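Local coordinates for NudC domain-containing protein 2 (Mus musculus, PDB 2RH0) that may regulate the LIS1/dynein pathway by stabilising LIS1 together with the Hsp90 chaperone, at residues T13-Q17 with I27-V31. Residues are numbered along the deposited sequence; the frame is centred on the assembly and turned at random.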
loop_
_atom_site.group_PDB
_atom_site.type_symbol
_atom_site.label_atom_id
_atom_site.label_comp_id
_atom_site.label_asym_id
_atom_site.label_seq_id
_atom_site.Cartn_x
_atom_site.Cartn_y
_atom_site.Cartn_z
ATOM N N THR A 13 10.573 -2.646 0.369
ATOM C CA THR A 13 12.039 -2.503 0.351
ATOM C C THR A 13 12.406 -2.285 1.810
ATOM O O THR A 13 11.500 -2.128 2.636
ATOM C CB THR A 13 12.486 -1.250 -0.451
ATOM O OG1 THR A 13 12.019 -0.090 0.247
ATOM C CG2 THR A 13 11.949 -1.249 -1.916
ATOM N N PRO A 14 13.704 -2.308 2.145
ATOM C CA PRO A 14 14.117 -2.063 3.522
ATOM C C PRO A 14 13.740 -0.684 4.065
ATOM O O PRO A 14 13.539 -0.570 5.267
ATOM C CB PRO A 14 15.632 -2.223 3.482
ATOM C CG PRO A 14 15.915 -3.005 2.266
ATOM C CD PRO A 14 14.844 -2.627 1.282
ATOM N N TRP A 15 13.612 0.334 3.201
ATOM C CA TRP A 15 13.260 1.724 3.631
ATOM C C TRP A 15 11.848 2.106 3.353
ATOM O O TRP A 15 11.436 3.187 3.740
ATOM C CB TRP A 15 14.183 2.802 2.997
ATOM C CG TRP A 15 14.569 2.482 1.639
ATOM C CD1 TRP A 15 15.765 1.979 1.238
ATOM C CD2 TRP A 15 13.740 2.551 0.462
ATOM N NE1 TRP A 15 15.747 1.739 -0.118
ATOM C CE2 TRP A 15 14.521 2.092 -0.621
ATOM C CE3 TRP A 15 12.421 2.976 0.218
ATOM C CZ2 TRP A 15 14.030 2.032 -1.925
ATOM C CZ3 TRP A 15 11.923 2.901 -1.083
ATOM C CH2 TRP A 15 12.722 2.434 -2.139
ATOM N N GLY A 16 11.094 1.252 2.669
ATOM C CA GLY A 16 9.695 1.535 2.403
ATOM C C GLY A 16 9.106 0.699 1.283
ATOM O O GLY A 16 9.106 -0.521 1.368
ATOM N N GLN A 17 8.581 1.345 0.234
ATOM C CA GLN A 17 8.015 0.615 -0.880
ATOM C C GLN A 17 7.953 1.472 -2.124
ATOM O O GLN A 17 8.111 2.714 -2.058
ATOM C CB GLN A 17 6.641 0.075 -0.534
ATOM C CG GLN A 17 5.610 1.109 -0.143
ATOM C CD GLN A 17 4.271 0.525 0.395
ATOM O OE1 GLN A 17 3.295 1.238 0.447
ATOM N NE2 GLN A 17 4.244 -0.740 0.794
ATOM N N ILE A 27 7.768 6.277 -5.137
ATOM C CA ILE A 27 8.768 5.785 -4.186
ATOM C C ILE A 27 8.421 6.386 -2.854
ATOM O O ILE A 27 8.449 7.598 -2.716
ATOM C CB ILE A 27 10.249 6.171 -4.560
ATOM C CG1 ILE A 27 10.518 5.923 -6.050
ATOM C CG2 ILE A 27 11.263 5.387 -3.661
ATOM C CD1 ILE A 27 11.872 6.425 -6.513
ATOM N N GLU A 28 8.086 5.542 -1.876
ATOM C CA GLU A 28 7.802 5.989 -0.535
ATOM C C GLU A 28 8.888 5.555 0.425
ATOM O O GLU A 28 9.083 4.364 0.664
ATOM C CB GLU A 28 6.413 5.458 -0.092
ATOM C CG GLU A 28 5.291 5.932 -1.037
ATOM C CD GLU A 28 3.918 5.603 -0.566
ATOM O OE1 GLU A 28 3.795 4.801 0.381
ATOM O OE2 GLU A 28 2.968 6.155 -1.160
ATOM N N VAL A 29 9.579 6.526 1.007
ATOM C CA VAL A 29 10.764 6.282 1.838
ATOM C C VAL A 29 10.479 6.708 3.270
ATOM O O VAL A 29 10.259 7.869 3.513
ATOM C CB VAL A 29 11.979 7.062 1.258
ATOM C CG1 VAL A 29 13.306 6.724 1.984
ATOM C CG2 VAL A 29 12.079 6.808 -0.260
ATOM N N GLN A 30 10.415 5.763 4.210
ATOM C CA GLN A 30 10.241 6.104 5.614
ATOM C C GLN A 30 11.435 6.877 6.138
ATOM O O GLN A 30 12.574 6.551 5.846
ATOM C CB GLN A 30 10.039 4.847 6.460
ATOM C CG GLN A 30 8.712 4.133 6.159
ATOM C CD GLN A 30 7.510 4.959 6.552
ATOM O OE1 GLN A 30 7.461 5.484 7.670
ATOM N NE2 GLN A 30 6.535 5.090 5.643
ATOM N N VAL A 31 11.165 7.956 6.856
ATOM C CA VAL A 31 12.229 8.752 7.450
ATOM C C VAL A 31 11.924 8.941 8.939
ATOM O O VAL A 31 10.778 8.738 9.363
ATOM C CB VAL A 31 12.433 10.109 6.700
ATOM C CG1 VAL A 31 12.840 9.832 5.262
ATOM C CG2 VAL A 31 11.178 11.005 6.743
#
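Gln-17 and Glu-28 form the hydrogen-bonded antiparallel pair at the open end of the beta hairpin 16-20/24-30, within the p23-like CS domain. Both backbone amides are satisfied reciprocally: Glu-28 N donates to Gln-17 O at 2.8 Å, and Gln-17 N donates to Glu-28 O at 3.1 Å. Glu-28 O also receives a CA-H...O contact from Gly-16 CA (3.4 Å) and lies at the edge of the Trp-15 ring. One residue before the strand, Trp-15 O accepts from Gln-30 N (2.8 Å), the N-H...O angle of 153° marking a modest bend. On one face of the sheet, Gln-17 and Glu-28 run side by side, with amide and carboxylate planes 34° apart; Glu-28 OE2 is hydrogen-bonded to Tyr-19 OH. Trp-15 NE1 is hydrogen-bonded to Tyr-105 OH of the second subunit, whose strand pairs with 27-30 and continues the sheet. Replacing Trp-15 with an alanine would probably leave that hydroxyl without this donor and open a gap beside Ile-27 and Val-29. Val-29 meets the indole through CG2, 3.9 Å from Trp-15 CE3. With Ile-27 CG2 anti to the backbone N, this methyl sits 3.6 Å from Trp-15 CH2.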